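PDB 6BFI: VIN1 from Oscarella pearsei, which binds actin filaments and may play a role in cell-cell adhesion. Local coordinates for residues Arg139-Tyr144 and Gln162-Gly167; Thr169-Val174 and Gly196-Gln201; Ala188-Ser193 and Ile242-Arg247; Ile235-Ile240 and Arg446-Ala451. All coordinates share one frame; numbering follows the deposited sequence.

How the contacts relate
Contacts 1, 2 and 3 join helices 102-145, 154-178, 185-215 and 224-249 in sequence into one antiparallel four-helix bundle, and contact 4 attaches the outside of that bundle to helix 432-449. Contacts 1 and 2 share helix 154-178, their centres about 11 Å apart, and meet where Val-141 CG1 lies 3.6 Å from Met-171 SD. Contacts 2 and 3 share helix 185-215, with about 10 Å between centres. A salt bridge, Arg-139 NH1 to Glu-243 OE2 at 2.5 Å, ties contact 1 to contact 3 (centres about 17 Å apart) and links the first helix to the fourth. The centre of contact 4 lies about 16 Å from those of contacts 2 and 3; Gln-201 CD, 3.4 Å from Lys-237 CD, ties it to contact 2.

Contact 1: Arg139-Tyr144 and Gln162-Gly167; sequences RSVQEY and QNLTPG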
loop_
_atom_site.group_PDB
_atom_site.type_symbol
_atom_site.label_atom_id
_atom_site.label_comp_id
_atom_site.label_asym_id
_atom_site.label_seq_id
_atom_site.Cartn_x
_atom_site.Cartn_y
_atom_site.Cartn_z
ATOM N N ARG A 139 -22.423 10.880 -14.264
ATOM C CA ARG A 139 -22.325 12.135 -15.000
ATOM C C ARG A 139 -23.497 13.051 -14.681
ATOM O O ARG A 139 -23.312 14.262 -14.520
ATOM C CB ARG A 139 -22.255 11.870 -16.505
ATOM C CG ARG A 139 -20.937 11.293 -16.997
ATOM C CD ARG A 139 -19.761 12.201 -16.678
ATOM N NE ARG A 139 -18.593 11.868 -17.491
ATOM C CZ ARG A 139 -17.368 12.337 -17.274
ATOM N NH1 ARG A 139 -17.138 13.156 -16.259
ATOM N NH2 ARG A 139 -16.373 11.981 -18.074
ATOM N N SER A 140 -24.709 12.499 -14.585
ATOM C CA SER A 140 -25.866 13.337 -14.281
ATOM C C SER A 140 -25.714 14.010 -12.919
ATOM O O SER A 140 -25.844 15.237 -12.802
ATOM C CB SER A 140 -27.154 12.515 -14.339
ATOM O OG SER A 140 -27.256 11.627 -13.241
ATOM N N VAL A 141 -25.415 13.225 -11.878
ATOM C CA VAL A 141 -25.310 13.819 -10.545
ATOM C C VAL A 141 -24.125 14.781 -10.476
ATOM O O VAL A 141 -24.214 15.864 -9.874
ATOM C CB VAL A 141 -25.228 12.716 -9.473
ATOM C CG1 VAL A 141 -24.141 11.721 -9.807
ATOM C CG2 VAL A 141 -24.998 13.320 -8.101
ATOM N N GLN A 142 -23.010 14.417 -11.114
ATOM C CA GLN A 142 -21.849 15.299 -11.139
ATOM C C GLN A 142 -22.181 16.633 -11.797
ATOM O O GLN A 142 -21.765 17.693 -11.317
ATOM C CB GLN A 142 -20.696 14.615 -11.867
ATOM C CG GLN A 142 -19.421 15.422 -11.894
ATOM C CD GLN A 142 -18.376 14.812 -12.799
ATOM O OE1 GLN A 142 -18.693 14.279 -13.864
ATOM N NE2 GLN A 142 -17.122 14.880 -12.379
ATOM N N GLU A 143 -22.935 16.599 -12.897
ATOM C CA GLU A 143 -23.348 17.834 -13.553
ATOM C C GLU A 143 -24.268 18.653 -12.657
ATOM O O GLU A 143 -24.155 19.883 -12.604
ATOM C CB GLU A 143 -24.035 17.524 -14.882
ATOM C CG GLU A 143 -23.098 17.022 -15.969
ATOM C CD GLU A 143 -23.834 16.337 -17.103
ATOM O OE1 GLU A 143 -25.085 16.355 -17.103
ATOM O OE2 GLU A 143 -23.162 15.777 -17.995
ATOM N N TYR A 144 -25.181 17.992 -11.938
ATOM C CA TYR A 144 -26.084 18.740 -11.072
ATOM C C TYR A 144 -25.380 19.321 -9.852
ATOM O O TYR A 144 -25.921 20.236 -9.222
ATOM C CB TYR A 144 -27.255 17.864 -10.623
ATOM C CG TYR A 144 -28.341 18.651 -9.918
ATOM C CD1 TYR A 144 -29.051 19.641 -10.586
ATOM C CD2 TYR A 144 -28.650 18.411 -8.585
ATOM C CE1 TYR A 144 -30.038 20.366 -9.948
ATOM C CE2 TYR A 144 -29.638 19.130 -7.940
ATOM C CZ TYR A 144 -30.328 20.106 -8.627
ATOM O OH TYR A 144 -31.310 20.824 -7.988
ATOM N N GLN A 162 -33.488 18.348 -2.318
ATOM C CA GLN A 162 -34.446 17.309 -2.676
ATOM C C GLN A 162 -34.268 16.809 -4.103
ATOM O O GLN A 162 -34.843 15.773 -4.451
ATOM C CB GLN A 162 -35.878 17.812 -2.478
ATOM C CG GLN A 162 -36.482 18.489 -3.695
ATOM C CD GLN A 162 -37.923 18.901 -3.472
ATOM O OE1 GLN A 162 -38.319 19.234 -2.354
ATOM N NE2 GLN A 162 -38.720 18.872 -4.536
ATOM N N ASN A 163 -33.505 17.518 -4.937
ATOM C CA ASN A 163 -33.120 16.982 -6.236
ATOM C C ASN A 163 -31.804 16.218 -6.189
ATOM O O ASN A 163 -31.578 15.341 -7.032
ATOM C CB ASN A 163 -33.009 18.104 -7.273
ATOM C CG ASN A 163 -34.282 18.914 -7.390
ATOM O OD1 ASN A 163 -35.329 18.526 -6.874
ATOM N ND2 ASN A 163 -34.199 20.048 -8.079
ATOM N N LEU A 164 -30.940 16.523 -5.222
ATOM C CA LEU A 164 -29.624 15.906 -5.136
ATOM C C LEU A 164 -29.640 14.583 -4.386
ATOM O O LEU A 164 -28.870 13.679 -4.730
ATOM C CB LEU A 164 -28.639 16.863 -4.456
ATOM C CG LEU A 164 -27.180 16.404 -4.381
ATOM C CD1 LEU A 164 -26.565 16.357 -5.769
ATOM C CD2 LEU A 164 -26.371 17.302 -3.459
ATOM N N THR A 165 -30.496 14.447 -3.373
ATOM C CA THR A 165 -30.528 13.209 -2.596
ATOM C C THR A 165 -30.922 11.989 -3.423
ATOM O O THR A 165 -30.213 10.968 -3.346
ATOM C CB THR A 165 -31.448 13.386 -1.382
ATOM O OG1 THR A 165 -30.894 14.373 -0.504
ATOM C CG2 THR A 165 -31.600 12.073 -0.629
ATOM N N PRO A 166 -32.004 12.001 -4.218
ATOM C CA PRO A 166 -32.343 10.781 -4.972
ATOM C C PRO A 166 -31.302 10.404 -6.011
ATOM O O PRO A 166 -31.039 9.211 -6.211
ATOM C CB PRO A 166 -33.695 11.130 -5.611
ATOM C CG PRO A 166 -33.694 12.606 -5.704
ATOM C CD PRO A 166 -32.980 13.078 -4.474
ATOM N N GLY A 167 -30.696 11.389 -6.678
ATOM C CA GLY A 167 -29.633 11.082 -7.622
ATOM C C GLY A 167 -28.414 10.480 -6.950
ATOM O O GLY A 167 -27.850 9.492 -7.433
#
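Val-141 and Tyr-144 of helix 102-145 face Leu-164 and Asn-163 of helix 154-178, the two short segments running antiparallel at 155° with their axes 10.1 Å apart. The backbones come nearest where Val-141 CA lies 5.9 Å from Gly-167 CA. Tyr-144 does most of the reaching. Its CG stands anti to the backbone N (chi1 -170°), which swings the ring out across the groove toward the opposite helix. At the far end Asn-163 ND2 donates to Tyr-144 OH over 3.0 Å in a clearly bent bond, with the hydroxyl tilted out of the amide plane. Ring and amide planes stand 43° apart, and Asn-163 CB packs 3.6 Å from Tyr-144 CE2, so the asparagine serves as both a polar and an apolar neighbour. Nearer the core, Leu-164 CD1 touches Tyr-144 CD2 at 4.1 Å and Val-141 CG2 at the same distance, one methyl filling the corner between ring and valine. A serine at Tyr-144 would probably leave Asn-163 without its hydroxyl partner and open a gap beside Leu-164 CD1. On the other side of helix 102-145, Gln-142 OE1 accepts a bond from Arg-139 NH1 in the guanidinium plane. That arginine also forms a salt bridge with Glu-243, while Gln-142 packs on Ile-242 and Ile-246: helix 224-249 thus covers this side, just as helix 154-178 covers the side of Val-141 and Tyr-144.

Contact 2: Thr169-Val174 and Gly196-Gln201; sequences TSMMKV and GTVREQ
Met-172 and Met-171 reach from helix 154-178 toward Val-198 and Arg-199 of helix 185-215, an adjacent antiparallel pair in an up-and-down four-helix bundle. The segments meet at 153°, and at 11.5 Å between axes the gap is bridged by long side chains rather than by close backbones; even the nearest CA atoms, those of Met-172 and Arg-199, are 8.7 Å apart. The tight part lies toward the bundle interior. There Val-198 turns CG1 to helix 154-178, and the terminal methyls of both methionines converge on it. They arrive by different routes. Met-172 runs straight out beyond CG, whereas Met-171 bends at its last torsion (chi3 66°), so that its CE turns in to lie 4.2 Å from Val-198 CG1. Helix 224-249 backs this apolar patch through Leu-238, which packs on Val-198, and helix 102-145 does so through Cys-138, which touches Met-171.

The solvent side is less settled, though its atoms come just as near. Exposed Arg-199 bends at chi3 and brings its guanidinium across to Met-172, whose SD lies over one face of the group, 3.5 Å from Arg-199 NH1. The aliphatic part takes part too, Arg-199 CG being 3.6 Å from Met-172 SD. Because the arginine is modelled in two conformers, this cover is probably only part-time, and its ion pair with Glu-176 is long and weak. Met-172 thus lies between an arginine that is probably mobile and the apolar interior, and its own methyl, CE, makes the closest approach to the valine: 3.6 Å to Val-198 CG1.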
loop_
_atom_site.group_PDB
_atom_site.type_symbol
_atom_site.label_atom_id
_atom_site.label_comp_id
_atom_site.label_asym_id
_atom_site.label_seq_id
_atom_site.Cartn_x
_atom_site.Cartn_y
_atom_site.Cartn_z
ATOM N N THR A 169 -28.365 8.827 -4.125
ATOM C CA THR A 169 -28.720 7.468 -3.727
ATOM C C THR A 169 -28.683 6.520 -4.921
ATOM O O THR A 169 -28.181 5.391 -4.815
ATOM C CB THR A 169 -30.098 7.459 -3.064
ATOM O OG1 THR A 169 -30.027 8.147 -1.808
ATOM C CG2 THR A 169 -30.579 6.036 -2.828
ATOM N N SER A 170 -29.188 6.969 -6.074
ATOM C CA SER A 170 -29.161 6.139 -7.274
ATOM C C SER A 170 -27.735 5.833 -7.714
ATOM O O SER A 170 -27.474 4.758 -8.265
ATOM C CB SER A 170 -29.925 6.823 -8.406
ATOM O OG SER A 170 -29.246 7.986 -8.845
ATOM N N MET A 171 -26.803 6.760 -7.492
ATOM C CA MET A 171 -25.408 6.491 -7.830
ATOM C C MET A 171 -24.789 5.500 -6.849
ATOM O O MET A 171 -24.114 4.543 -7.256
ATOM C CB MET A 171 -24.612 7.796 -7.854
ATOM C CG MET A 171 -23.147 7.620 -8.221
ATOM S SD MET A 171 -22.211 9.163 -8.174
ATOM C CE MET A 171 -22.267 9.537 -6.424
ATOM N N MET A 172 -25.023 5.705 -5.549
ATOM C CA MET A 172 -24.380 4.872 -4.539
ATOM C C MET A 172 -24.897 3.439 -4.571
ATOM O O MET A 172 -24.136 2.499 -4.316
ATOM C CB MET A 172 -24.579 5.474 -3.150
ATOM C CG MET A 172 -23.903 6.816 -2.957
ATOM S SD MET A 172 -24.202 7.485 -1.313
ATOM C CE MET A 172 -23.604 9.159 -1.514
ATOM N N LYS A 173 -26.187 3.243 -4.862
ATOM C CA LYS A 173 -26.691 1.875 -4.942
ATOM C C LYS A 173 -26.085 1.135 -6.128
ATOM O O LYS A 173 -25.837 -0.076 -6.048
ATOM C CB LYS A 173 -28.219 1.868 -5.025
ATOM C CG LYS A 173 -28.794 2.386 -6.334
ATOM C CD LYS A 173 -30.264 2.021 -6.464
ATOM C CE LYS A 173 -30.777 2.250 -7.876
ATOM N NZ LYS A 173 -32.050 1.516 -8.113
ATOM N N VAL A 174 -25.812 1.850 -7.219
ATOM C CA VAL A 174 -25.268 1.226 -8.417
ATOM C C VAL A 174 -23.788 0.906 -8.238
ATOM O O VAL A 174 -23.333 -0.184 -8.601
ATOM C CB VAL A 174 -25.525 2.134 -9.633
ATOM C CG1 VAL A 174 -24.462 1.938 -10.681
ATOM C CG2 VAL A 174 -26.900 1.848 -10.217
ATOM N N GLY A 196 -17.134 6.434 0.216
ATOM C CA GLY A 196 -17.036 7.048 1.530
ATOM C C GLY A 196 -16.846 8.551 1.454
ATOM O O GLY A 196 -17.476 9.305 2.203
ATOM N N THR A 197 -15.988 9.008 0.533
ATOM C CA THR A 197 -15.768 10.443 0.371
ATOM C C THR A 197 -17.071 11.171 0.056
ATOM O O THR A 197 -17.402 12.177 0.695
ATOM C CB THR A 197 -14.731 10.699 -0.723
ATOM O OG1 THR A 197 -13.436 10.303 -0.259
ATOM C CG2 THR A 197 -14.701 12.177 -1.095
ATOM N N VAL A 198 -17.832 10.669 -0.919
ATOM C CA VAL A 198 -19.085 11.327 -1.286
ATOM C C VAL A 198 -20.051 11.338 -0.105
ATOM O O VAL A 198 -20.649 12.376 0.229
ATOM C CB VAL A 198 -19.706 10.645 -2.521
ATOM C CG1 VAL A 198 -21.037 11.286 -2.864
ATOM C CG2 VAL A 198 -18.756 10.727 -3.703
ATOM N N ARG A 199 -20.196 10.190 0.565
ATOM C CA ARG A 199 -21.158 10.076 1.657
ATOM C C ARG A 199 -20.821 11.021 2.806
ATOM O O ARG A 199 -21.724 11.585 3.438
ATOM C CB ARG A 199 -21.223 8.630 2.151
ATOM C CG ARG A 199 -22.546 7.933 1.857
ATOM C CD ARG A 199 -22.626 6.565 2.522
ATOM N NE ARG A 199 -21.967 5.519 1.745
ATOM C CZ ARG A 199 -22.605 4.677 0.936
ATOM N NH1 ARG A 199 -23.921 4.756 0.798
ATOM N NH2 ARG A 199 -21.927 3.753 0.267
ATOM N N GLU A 200 -19.532 11.213 3.093
ATOM C CA GLU A 200 -19.152 12.145 4.146
ATOM C C GLU A 200 -19.183 13.596 3.682
ATOM O O GLU A 200 -19.290 14.494 4.523
ATOM C CB GLU A 200 -17.766 11.803 4.706
ATOM C CG GLU A 200 -16.611 11.947 3.731
ATOM C CD GLU A 200 -15.273 11.589 4.359
ATOM O OE1 GLU A 200 -14.602 12.495 4.897
ATOM O OE2 GLU A 200 -14.901 10.396 4.326
ATOM N N GLN A 201 -19.120 13.848 2.372
ATOM C CA GLN A 201 -19.057 15.216 1.876
ATOM C C GLN A 201 -20.419 15.844 1.597
ATOM O O GLN A 201 -20.502 17.076 1.524
ATOM C CB GLN A 201 -18.208 15.286 0.604
ATOM C CG GLN A 201 -16.713 15.169 0.852
ATOM C CD GLN A 201 -16.214 16.151 1.892
ATOM O OE1 GLN A 201 -16.271 17.365 1.696
ATOM N NE2 GLN A 201 -15.721 15.629 3.007
#

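Contact 3: Ala188-Ser193 and Ile242-Arg247; sequences AQMLKS and IEEIIR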
loop_
_atom_site.group_PDB
_atom_site.type_symbol
_atom_site.label_atom_id
_atom_site.label_comp_id
_atom_site.label_asym_id
_atom_site.label_seq_id
_atom_site.Cartn_x
_atom_site.Cartn_y
_atom_site.Cartn_z
ATOM N N ALA A 188 -11.955 -2.369 -6.371
ATOM C CA ALA A 188 -13.051 -2.350 -5.410
ATOM C C ALA A 188 -12.738 -1.421 -4.245
ATOM O O ALA A 188 -13.618 -0.695 -3.765
ATOM C CB ALA A 188 -13.335 -3.766 -4.911
ATOM N N GLN A 189 -11.481 -1.413 -3.793
ATOM C CA GLN A 189 -11.104 -0.546 -2.682
ATOM C C GLN A 189 -11.171 0.925 -3.078
ATOM O O GLN A 189 -11.588 1.768 -2.274
ATOM C CB GLN A 189 -9.706 -0.905 -2.184
ATOM C CG GLN A 189 -9.321 -0.177 -0.911
ATOM C CD GLN A 189 -10.332 -0.392 0.200
ATOM O OE1 GLN A 189 -10.589 -1.524 0.611
ATOM N NE2 GLN A 189 -10.921 0.698 0.684
ATOM N N MET A 190 -10.761 1.256 -4.305
ATOM C CA MET A 190 -10.880 2.636 -4.764
ATOM C C MET A 190 -12.342 3.063 -4.840
ATOM O O MET A 190 -12.705 4.158 -4.386
ATOM C CB MET A 190 -10.193 2.803 -6.120
ATOM C CG MET A 190 -8.718 2.415 -6.111
ATOM S SD MET A 190 -7.888 2.624 -7.702
ATOM C CE MET A 190 -7.594 4.390 -7.693
ATOM N N LEU A 191 -13.202 2.200 -5.391
ATOM C CA LEU A 191 -14.625 2.519 -5.451
ATOM C C LEU A 191 -15.195 2.748 -4.054
ATOM O O LEU A 191 -15.876 3.750 -3.809
ATOM C CB LEU A 191 -15.384 1.406 -6.175
ATOM C CG LEU A 191 -15.076 1.286 -7.670
ATOM C CD1 LEU A 191 -15.764 0.078 -8.285
ATOM C CD2 LEU A 191 -15.476 2.563 -8.396
ATOM N N LYS A 192 -14.910 1.835 -3.121
ATOM C CA LYS A 192 -15.420 1.988 -1.760
ATOM C C LYS A 192 -14.915 3.273 -1.114
ATOM O O LYS A 192 -15.669 3.967 -0.418
ATOM C CB LYS A 192 -15.032 0.776 -0.910
ATOM C CG LYS A 192 -15.751 -0.508 -1.290
ATOM C CD LYS A 192 -15.370 -1.654 -0.366
ATOM C CE LYS A 192 -13.890 -1.985 -0.470
ATOM N NZ LYS A 192 -13.503 -3.119 0.421
ATOM N N SER A 193 -13.644 3.614 -1.341
ATOM C CA SER A 193 -13.079 4.812 -0.727
ATOM C C SER A 193 -13.750 6.075 -1.257
ATOM O O SER A 193 -14.120 6.968 -0.481
ATOM C CB SER A 193 -11.569 4.861 -0.962
ATOM O OG SER A 193 -11.270 4.864 -2.346
ATOM N N ILE A 242 -16.184 11.855 -7.815
ATOM C CA ILE A 242 -17.053 11.239 -8.813
ATOM C C ILE A 242 -16.288 10.984 -10.108
ATOM O O ILE A 242 -16.516 9.974 -10.788
ATOM C CB ILE A 242 -18.303 12.107 -9.042
ATOM C CG1 ILE A 242 -19.145 12.157 -7.769
ATOM C CG2 ILE A 242 -19.136 11.564 -10.198
ATOM C CD1 ILE A 242 -20.425 12.974 -7.913
ATOM N N GLU A 243 -15.370 11.886 -10.470
ATOM C CA GLU A 243 -14.500 11.641 -11.618
ATOM C C GLU A 243 -13.725 10.341 -11.445
ATOM O O GLU A 243 -13.644 9.523 -12.370
ATOM C CB GLU A 243 -13.532 12.809 -11.812
ATOM C CG GLU A 243 -14.094 13.974 -12.599
ATOM C CD GLU A 243 -14.290 13.648 -14.066
ATOM O OE1 GLU A 243 -13.339 13.134 -14.692
ATOM O OE2 GLU A 243 -15.394 13.904 -14.591
ATOM N N GLU A 244 -13.150 10.134 -10.258
ATOM C CA GLU A 244 -12.371 8.923 -10.024
ATOM C C GLU A 244 -13.257 7.686 -10.043
ATOM O O GLU A 244 -12.853 6.640 -10.563
ATOM C CB GLU A 244 -11.613 9.029 -8.699
ATOM C CG GLU A 244 -10.611 7.906 -8.460
ATOM C CD GLU A 244 -9.409 7.974 -9.385
ATOM O OE1 GLU A 244 -9.256 8.983 -10.105
ATOM O OE2 GLU A 244 -8.611 7.014 -9.394
ATOM N N ILE A 245 -14.466 7.783 -9.483
ATOM C CA ILE A 245 -15.414 6.674 -9.581
ATOM C C ILE A 245 -15.668 6.325 -11.041
ATOM O O ILE A 245 -15.690 5.148 -11.418
ATOM C CB ILE A 245 -16.725 7.013 -8.848
ATOM C CG1 ILE A 245 -16.579 6.773 -7.348
ATOM C CG2 ILE A 245 -17.878 6.183 -9.391
ATOM C CD1 ILE A 245 -17.812 7.135 -6.549
ATOM N N ILE A 246 -15.853 7.342 -11.886
ATOM C CA ILE A 246 -16.100 7.093 -13.304
ATOM C C ILE A 246 -14.888 6.433 -13.948
ATOM O O ILE A 246 -15.028 5.538 -14.791
ATOM C CB ILE A 246 -16.485 8.404 -14.016
ATOM C CG1 ILE A 246 -17.826 8.916 -13.491
ATOM C CG2 ILE A 246 -16.550 8.204 -15.526
ATOM C CD1 ILE A 246 -18.228 10.269 -14.042
ATOM N N ARG A 247 -13.683 6.852 -13.557
ATOM C CA ARG A 247 -12.476 6.291 -14.157
ATOM C C ARG A 247 -12.293 4.829 -13.768
ATOM O O ARG A 247 -11.997 3.982 -14.617
ATOM C CB ARG A 247 -11.253 7.114 -13.749
ATOM C CG ARG A 247 -9.998 6.753 -14.526
ATOM C CD ARG A 247 -8.764 7.420 -13.942
ATOM N NE ARG A 247 -8.434 6.888 -12.623
ATOM C CZ ARG A 247 -7.670 5.817 -12.420
ATOM N NH1 ARG A 247 -7.155 5.159 -13.451
ATOM N NH2 ARG A 247 -7.422 5.403 -11.184
#
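Met-190 of helix 185-215 pushes its terminal methyl against a salt-bridged pair, Glu-244 and Arg-247, on helix 224-249, where the two short segments run antiparallel at 154° with axes 9.5 Å apart. The methionine leaves its helix with CG anti to the carbonyl carbon, runs extended, then bends at chi3 (79°), bringing CE to 3.3 Å from Glu-244 OE2 and 3.6 Å from Arg-247 NH2. It meets the guanidinium at the edge, in plane. Glu-244 folds at chi2 (70°) and Arg-247 at chi3, and these bends bring carboxylate and guanidinium together one helical turn apart. Arg-247 NH2 donates to Glu-244 OE2 over 2.7 Å in a nearly straight bond, on the syn side but tilted out of the carboxylate plane, and in the plane of the guanidinium; the bonds from NE are weak. Deeper in, Leu-191 CD2 lies 4.0 Å from the backbone O of Ile-245 and also packs loosely on its side chain. An alanine at Glu-244 would probably leave Arg-247 without its salt-bridge mate, free to turn, and Met-190 CE without its carboxylate neighbour. The chemistry implies an amphipathic seam: buried leucine and isoleucine inside, and outside them a methyl lying against charges already paired within their own helix.

Contact 4: Ile235-Ile240 and Arg446-Ala451; sequences IQKLFI and RDISTA
The carboxylate of Asp-447 is the flat group here, and Lys-237 meets it through one oxygen, OD2, without lying over either face. Lys-237 projects from helix 224-249, on the outside of an antiparallel four-helix bundle, while Asp-447 belongs to helix 432-449, more than 200 residues further along the chain; the contact thus joins the bundle to a helical part of this vinculin-family protein that is distant in sequence. It is small, and the nearest CA atoms, those of Lys-237 and Asp-447, are still 9.4 Å apart. Both side chains set out anti to their backbone N and so extend into the gap. Lys-237 then bends at chi3 (-74°), which presents the methylene CE to Asp-447 OD2 at 3.4 Å and holds the ammonium a little further off: Lys-237 NZ to Asp-447 OD2 is 3.8 Å, a long salt bridge. The stronger polar link is indirect. Tyr-233, one turn before the lysine, hydrogen-bonds through its hydroxyl to both Lys-237 NZ and Asp-447 OD2, and so connects the two charges and probably fixes the spacing between them. The tyrosine also packs on Ile-448, Thr-450 and Ala-451. On the apolar side Ile-448 CD1 comes within 4.2 Å of Lys-237 NZ, a marginal touch from a residue otherwise buried. The aspartate's own backbone is gripped as well: Asp-447 O accepts from Thr-450 N at 3.1 Å and, in the carbonyl plane, from Thr-450 OG1 at 2.6 Å.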
loop_
_atom_site.group_PDB
_atom_site.type_symbol
_atom_site.label_atom_id
_atom_site.label_comp_id
_atom_site.label_asym_id
_atom_site.label_seq_id
_atom_site.Cartn_x
_atom_site.Cartn_y
_atom_site.Cartn_z
ATOM N N ILE A 235 -17.650 21.314 -3.310
ATOM C CA ILE A 235 -18.151 20.951 -4.633
ATOM C C ILE A 235 -17.042 20.322 -5.465
ATOM O O ILE A 235 -17.271 19.355 -6.201
ATOM C CB ILE A 235 -18.755 22.178 -5.338
ATOM C CG1 ILE A 235 -19.889 22.769 -4.503
ATOM C CG2 ILE A 235 -19.259 21.804 -6.725
ATOM C CD1 ILE A 235 -20.471 24.044 -5.074
ATOM N N GLN A 236 -15.823 20.860 -5.367
ATOM C CA GLN A 236 -14.721 20.316 -6.152
ATOM C C GLN A 236 -14.276 18.961 -5.616
ATOM O O GLN A 236 -13.916 18.073 -6.394
ATOM C CB GLN A 236 -13.549 21.297 -6.183
ATOM C CG GLN A 236 -13.374 22.012 -7.517
ATOM C CD GLN A 236 -13.056 21.060 -8.662
ATOM O OE1 GLN A 236 -12.581 19.946 -8.446
ATOM N NE2 GLN A 236 -13.321 21.500 -9.888
ATOM N N LYS A 237 -14.287 18.782 -4.292
ATOM C CA LYS A 237 -13.953 17.474 -3.736
ATOM C C LYS A 237 -14.941 16.413 -4.215
ATOM O O LYS A 237 -14.541 15.316 -4.631
ATOM C CB LYS A 237 -13.917 17.542 -2.207
ATOM C CG LYS A 237 -13.592 16.208 -1.554
ATOM C CD LYS A 237 -13.385 16.328 -0.050
ATOM C CE LYS A 237 -12.058 16.988 0.292
ATOM N NZ LYS A 237 -11.796 16.988 1.764
ATOM N N LEU A 238 -16.239 16.731 -4.179
ATOM C CA LEU A 238 -17.238 15.801 -4.702
ATOM C C LEU A 238 -17.028 15.546 -6.191
ATOM O O LEU A 238 -17.086 14.396 -6.648
ATOM C CB LEU A 238 -18.642 16.343 -4.445
ATOM C CG LEU A 238 -19.209 16.155 -3.038
ATOM C CD1 LEU A 238 -20.444 17.020 -2.837
ATOM C CD2 LEU A 238 -19.540 14.691 -2.797
ATOM N N PHE A 239 -16.775 16.609 -6.959
ATOM C CA PHE A 239 -16.556 16.475 -8.398
ATOM C C PHE A 239 -15.400 15.528 -8.693
ATOM O O PHE A 239 -15.506 14.644 -9.552
ATOM C CB PHE A 239 -16.293 17.856 -9.003
ATOM C CG PHE A 239 -16.129 17.850 -10.497
ATOM C CD1 PHE A 239 -17.219 18.062 -11.323
ATOM C CD2 PHE A 239 -14.885 17.651 -11.076
ATOM C CE1 PHE A 239 -17.075 18.065 -12.698
ATOM C CE2 PHE A 239 -14.734 17.650 -12.450
ATOM C CZ PHE A 239 -15.830 17.856 -13.262
ATOM N N ILE A 240 -14.283 15.700 -7.981
ATOM C CA ILE A 240 -13.098 14.884 -8.216
ATOM C C ILE A 240 -13.355 13.435 -7.819
ATOM O O ILE A 240 -13.005 12.505 -8.558
ATOM C CB ILE A 240 -11.894 15.483 -7.465
ATOM C CG1 ILE A 240 -11.395 16.736 -8.191
ATOM C CG2 ILE A 240 -10.781 14.454 -7.303
ATOM C CD1 ILE A 240 -10.368 17.528 -7.421
ATOM N N ARG A 446 -3.110 18.106 3.668
ATOM C CA ARG A 446 -2.892 19.409 3.044
ATOM C C ARG A 446 -4.179 19.932 2.415
ATOM O O ARG A 446 -4.569 21.095 2.622
ATOM C CB ARG A 446 -1.785 19.310 1.992
ATOM C CG ARG A 446 -0.415 18.919 2.534
ATOM C CD ARG A 446 0.631 18.959 1.428
ATOM N NE ARG A 446 1.995 18.965 1.947
ATOM C CZ ARG A 446 2.813 17.919 1.916
ATOM N NH1 ARG A 446 2.410 16.772 1.384
ATOM N NH2 ARG A 446 4.037 18.020 2.415
ATOM N N ASP A 447 -4.866 19.069 1.656
ATOM C CA ASP A 447 -6.065 19.490 0.940
ATOM C C ASP A 447 -7.127 20.024 1.895
ATOM O O ASP A 447 -7.678 21.110 1.678
ATOM C CB ASP A 447 -6.613 18.329 0.111
ATOM C CG ASP A 447 -7.833 18.719 -0.697
ATOM O OD1 ASP A 447 -7.673 19.446 -1.702
ATOM O OD2 ASP A 447 -8.950 18.298 -0.331
ATOM N N ILE A 448 -7.425 19.279 2.963
ATOM C CA ILE A 448 -8.420 19.754 3.921
ATOM C C ILE A 448 -7.888 20.949 4.700
ATOM O O ILE A 448 -8.665 21.788 5.172
ATOM C CB ILE A 448 -8.868 18.615 4.858
ATOM C CG1 ILE A 448 -10.044 19.066 5.729
ATOM C CG2 ILE A 448 -7.718 18.151 5.736
ATOM C CD1 ILE A 448 -11.197 19.671 4.943
ATOM N N SER A 449 -6.566 21.063 4.834
ATOM C CA SER A 449 -5.995 22.229 5.500
ATOM C C SER A 449 -6.252 23.504 4.709
ATOM O O SER A 449 -6.314 24.593 5.295
ATOM C CB SER A 449 -4.496 22.031 5.722
ATOM O OG SER A 449 -4.247 20.927 6.577
ATOM N N THR A 450 -6.408 23.399 3.383
ATOM C CA THR A 450 -6.711 24.600 2.604
ATOM C C THR A 450 -8.043 25.241 2.996
ATOM O O THR A 450 -8.253 26.425 2.710
ATOM C CB THR A 450 -6.732 24.293 1.104
ATOM O OG1 THR A 450 -7.880 23.493 0.787
ATOM C CG2 THR A 450 -5.465 23.558 0.688
ATOM N N ALA A 451 -8.941 24.502 3.645
ATOM C CA ALA A 451 -10.273 25.000 3.961
ATOM C C ALA A 451 -10.416 25.489 5.396
ATOM O O ALA A 451 -11.480 26.004 5.755
ATOM C CB ALA A 451 -11.319 23.915 3.686
#